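Local coordinates for protein flavoredoxin (Methanosarcina acetivorans, PDB 3BNK) that binds flavin mononucleotide and probably carries electrons as a flavoprotein, at residues N64-Y73 and T106-L117. Residues are numbered along the deposited sequence; the frame is centred on the assembly and turned at random.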
loop_
_atom_site.group_PDB
_atom_site.type_symbol
_atom_site.label_atom_id
_atom_site.label_comp_id
_atom_site.label_asym_id
_atom_site.label_seq_id
_atom_site.Cartn_x
_atom_site.Cartn_y
_atom_site.Cartn_z
ATOM N N ASN B 64 -11.466 1.287 -21.111
ATOM C CA ASN B 64 -10.174 1.117 -21.761
ATOM C C ASN B 64 -9.386 -0.100 -21.325
ATOM O O ASN B 64 -8.484 -0.530 -22.031
ATOM C CB ASN B 64 -9.325 2.372 -21.555
ATOM C CG ASN B 64 -9.887 3.549 -22.279
ATOM O OD1 ASN B 64 -9.811 3.633 -23.507
ATOM N ND2 ASN B 64 -10.480 4.469 -21.531
ATOM N N GLY B 65 -9.707 -0.636 -20.157
ATOM C CA GLY B 65 -8.945 -1.754 -19.624
ATOM C C GLY B 65 -7.505 -1.357 -19.389
ATOM O O GLY B 65 -6.595 -2.167 -19.591
ATOM N N SER B 66 -7.306 -0.106 -18.963
ATOM C CA SER B 66 -5.975 0.424 -18.710
ATOM C C SER B 66 -6.023 1.598 -17.741
ATOM O O SER B 66 -7.048 2.257 -17.611
ATOM C CB SER B 66 -5.283 0.840 -20.010
ATOM O OG SER B 66 -5.765 2.082 -20.479
ATOM N N PHE B 67 -4.891 1.851 -17.080
ATOM C CA PHE B 67 -4.746 2.974 -16.181
ATOM C C PHE B 67 -3.262 3.224 -15.883
ATOM O O PHE B 67 -2.397 2.401 -16.196
ATOM C CB PHE B 67 -5.551 2.761 -14.884
ATOM C CG PHE B 67 -5.071 1.602 -14.034
ATOM C CD1 PHE B 67 -4.108 1.799 -13.037
ATOM C CD2 PHE B 67 -5.595 0.316 -14.213
ATOM C CE1 PHE B 67 -3.680 0.736 -12.236
ATOM C CE2 PHE B 67 -5.167 -0.761 -13.424
ATOM C CZ PHE B 67 -4.211 -0.553 -12.434
ATOM N N SER B 68 -2.982 4.383 -15.296
ATOM C CA SER B 68 -1.635 4.680 -14.838
ATOM C C SER B 68 -1.612 5.019 -13.359
ATOM O O SER B 68 -2.601 5.486 -12.793
ATOM C CB SER B 68 -1.009 5.819 -15.655
ATOM O OG SER B 68 -1.765 7.008 -15.521
ATOM N N VAL B 69 -0.460 4.772 -12.752
ATOM C CA VAL B 69 -0.185 5.134 -11.380
ATOM C C VAL B 69 1.011 6.081 -11.437
ATOM O O VAL B 69 2.075 5.703 -11.925
ATOM C CB VAL B 69 0.122 3.888 -10.523
ATOM C CG1 VAL B 69 0.353 4.277 -9.075
ATOM C CG2 VAL B 69 -1.015 2.884 -10.606
ATOM N N ASN B 70 0.803 7.302 -10.941
ATOM C CA ASN B 70 1.716 8.435 -11.130
ATOM C C ASN B 70 2.151 8.978 -9.772
ATOM O O ASN B 70 1.314 9.196 -8.896
ATOM C CB ASN B 70 1.035 9.566 -11.929
ATOM C CG ASN B 70 0.635 9.157 -13.338
ATOM O OD1 ASN B 70 1.460 9.115 -14.252
ATOM N ND2 ASN B 70 -0.649 8.870 -13.524
ATOM N N PHE B 71 3.455 9.184 -9.590
ATOM C CA PHE B 71 3.988 9.605 -8.281
ATOM C C PHE B 71 4.374 11.073 -8.280
ATOM O O PHE B 71 5.400 11.424 -8.827
ATOM C CB PHE B 71 5.203 8.748 -7.863
ATOM C CG PHE B 71 4.849 7.345 -7.473
ATOM C CD1 PHE B 71 4.639 6.366 -8.451
ATOM C CD2 PHE B 71 4.723 6.997 -6.131
ATOM C CE1 PHE B 71 4.311 5.067 -8.110
ATOM C CE2 PHE B 71 4.390 5.699 -5.764
ATOM C CZ PHE B 71 4.174 4.724 -6.756
ATOM N N PRO B 72 3.557 11.941 -7.652
ATOM C CA PRO B 72 3.991 13.334 -7.545
ATOM C C PRO B 72 5.111 13.514 -6.507
ATOM O O PRO B 72 5.246 12.700 -5.587
ATOM C CB PRO B 72 2.711 14.054 -7.113
ATOM C CG PRO B 72 1.973 13.015 -6.289
ATOM C CD PRO B 72 2.242 11.715 -7.010
ATOM N N TYR B 73 5.923 14.555 -6.665
ATOM C CA TYR B 73 6.829 14.976 -5.599
ATOM C C TYR B 73 6.102 15.935 -4.636
ATOM O O TYR B 73 5.006 16.407 -4.935
ATOM C CB TYR B 73 8.137 15.574 -6.158
ATOM C CG TYR B 73 7.928 16.700 -7.141
ATOM C CD1 TYR B 73 7.884 18.029 -6.712
ATOM C CD2 TYR B 73 7.775 16.440 -8.496
ATOM C CE1 TYR B 73 7.684 19.063 -7.607
ATOM C CE2 TYR B 73 7.578 17.476 -9.411
ATOM C CZ TYR B 73 7.527 18.780 -8.959
ATOM O OH TYR B 73 7.334 19.803 -9.861
ATOM N N THR B 106 -3.774 4.443 -24.155
ATOM C CA THR B 106 -5.045 4.896 -23.601
ATOM C C THR B 106 -5.012 5.181 -22.090
ATOM O O THR B 106 -6.035 5.528 -21.491
ATOM C CB THR B 106 -6.119 3.850 -23.912
ATOM O OG1 THR B 106 -7.385 4.324 -23.467
ATOM C CG2 THR B 106 -5.824 2.575 -23.201
ATOM N N ALA B 107 -3.851 4.990 -21.480
ATOM C CA ALA B 107 -3.664 5.339 -20.073
ATOM C C ALA B 107 -2.856 6.632 -19.939
ATOM O O ALA B 107 -1.646 6.641 -20.126
ATOM C CB ALA B 107 -3.022 4.199 -19.302
ATOM N N PRO B 108 -3.533 7.730 -19.588
ATOM C CA PRO B 108 -2.863 9.022 -19.563
ATOM C C PRO B 108 -1.902 9.129 -18.375
ATOM O O PRO B 108 -2.261 8.799 -17.244
ATOM C CB PRO B 108 -4.029 10.019 -19.462
ATOM C CG PRO B 108 -5.109 9.271 -18.759
ATOM C CD PRO B 108 -4.940 7.817 -19.156
ATOM N N MET B 109 -0.675 9.569 -18.656
ATOM C CA MET B 109 0.361 9.702 -17.628
ATOM C C MET B 109 0.797 11.154 -17.479
ATOM O O MET B 109 0.629 11.958 -18.395
ATOM C CB MET B 109 1.554 8.798 -17.937
ATOM C CG MET B 109 1.250 7.331 -17.732
ATOM S SD MET B 109 2.541 6.236 -18.354
ATOM C CE MET B 109 2.316 6.405 -20.133
ATOM N N ILE B 110 1.341 11.479 -16.315
ATOM C CA ILE B 110 1.656 12.871 -15.960
ATOM C C ILE B 110 3.152 13.151 -16.082
ATOM O O ILE B 110 3.968 12.556 -15.370
ATOM C CB ILE B 110 1.193 13.222 -14.526
ATOM C CG1 ILE B 110 -0.322 13.038 -14.379
ATOM C CG2 ILE B 110 1.594 14.678 -14.166
ATOM C CD1 ILE B 110 -0.807 13.055 -12.944
ATOM N N LYS B 111 3.505 14.075 -16.966
ATOM C CA LYS B 111 4.912 14.356 -17.263
ATOM C C LYS B 111 5.696 14.801 -16.029
ATOM O O LYS B 111 6.854 14.427 -15.853
ATOM C CB LYS B 111 5.027 15.406 -18.378
ATOM C CG LYS B 111 4.778 14.843 -19.751
ATOM C CD LYS B 111 4.637 15.928 -20.810
ATOM C CE LYS B 111 4.439 15.329 -22.194
ATOM N NZ LYS B 111 4.376 16.398 -23.241
ATOM N N GLU B 112 5.042 15.589 -15.177
ATOM C CA GLU B 112 5.692 16.208 -14.029
ATOM C C GLU B 112 5.957 15.213 -12.877
ATOM O O GLU B 112 6.868 15.418 -12.070
ATOM C CB GLU B 112 4.892 17.435 -13.579
ATOM C CG GLU B 112 4.678 18.492 -14.714
ATOM C CD GLU B 112 3.287 18.462 -15.416
ATOM O OE1 GLU B 112 2.823 17.404 -15.865
ATOM O OE2 GLU B 112 2.663 19.534 -15.553
ATOM N N CYS B 113 5.182 14.130 -12.830
ATOM C CA CYS B 113 5.371 13.075 -11.825
ATOM C C CYS B 113 6.720 12.348 -11.976
ATOM O O CYS B 113 7.238 12.188 -13.081
ATOM C CB CYS B 113 4.187 12.093 -11.816
ATOM S SG CYS B 113 2.699 12.782 -11.007
ATOM N N THR B 114 7.279 11.908 -10.856
ATOM C CA THR B 114 8.629 11.375 -10.851
ATOM C C THR B 114 8.723 9.956 -11.395
ATOM O O THR B 114 9.809 9.503 -11.791
ATOM C CB THR B 114 9.246 11.439 -9.443
ATOM O OG1 THR B 114 8.623 10.463 -8.591
ATOM C CG2 THR B 114 9.089 12.856 -8.865
ATOM N N LEU B 115 7.586 9.265 -11.396
ATOM C CA LEU B 115 7.493 7.863 -11.794
ATOM C C LEU B 115 6.068 7.588 -12.268
ATOM O O LEU B 115 5.095 7.978 -11.605
ATOM C CB LEU B 115 7.870 6.933 -10.622
ATOM C CG LEU B 115 7.726 5.402 -10.751
ATOM C CD1 LEU B 115 8.772 4.754 -11.709
ATOM C CD2 LEU B 115 7.804 4.753 -9.392
ATOM N N ASN B 116 5.962 6.934 -13.423
ATOM C CA ASN B 116 4.664 6.562 -14.014
ATOM C C ASN B 116 4.616 5.081 -14.366
ATOM O O ASN B 116 5.475 4.585 -15.095
ATOM C CB ASN B 116 4.358 7.386 -15.280
ATOM C CG ASN B 116 4.887 8.804 -15.208
ATOM O OD1 ASN B 116 6.030 9.072 -15.595
ATOM N ND2 ASN B 116 4.046 9.730 -14.747
ATOM N N LEU B 117 3.617 4.386 -13.827
ATOM C CA LEU B 117 3.398 2.974 -14.114
ATOM C C LEU B 117 2.170 2.821 -15.001
ATOM O O LEU B 117 1.064 3.157 -14.599
ATOM C CB LEU B 117 3.255 2.157 -12.817
ATOM C CG LEU B 117 4.281 2.392 -11.696
ATOM C CD1 LEU B 117 4.020 1.482 -10.489
ATOM C CD2 LEU B 117 5.767 2.267 -12.174
HETATM O O HOH W 1 -7.617 4.501 -19.207
HETATM O O HOH W 2 7.701 11.312 -6.214
#
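Asn70 OD1 takes two N-H donors from 106-117. Asn116 ND2 lies 2.7 Å from Asn70 OD1, in the carbonyl plane and on a lone pair, in a nearly straight bond (168°), the two amides turned 65° apart. Ile110 N reaches Asn70 OD1 at 3.1 Å from above that plane. With CG anti to its carbonyl carbon (chi1 -63°), the Asn70 amide lies over 109-110, and its ND2 gives one hydrogen to Ser68 OG and another to Leu20 O of the neighbouring strand 16-25. Ser68 OG in turn donates to Pro108 O at 2.5 Å, above the carbonyl plane. Asn116 ND2 also reaches Ile110 O, which Cys113 N approaches from the opposite face. An alanine in place of Asn70 would probably leave the Ile110 N-H and one Asn116 N-H without their shared acceptor, and Ser68 OG and Leu20 O without the ND2 donor. Beside this network the strands pair antiparallel: Val69 and Leu117 exchange backbone bonds of 2.9 Å (Val69 N to Leu117 O) and 2.8 Å (Leu117 N to Val69 O). On the other face of the sheet, Leu115 CD2 packs 3.7 Å from Phe71 CD1, and Tyr14 of the second subunit packs against both side chains. Buried amide and hydroxyl groups thus fasten 108-110 and Asn116 to strand 66-71 of the flavin reductase-like sheet; the Phe71 face is apolar, and both faces meet the second subunit, the polar one through Lys4.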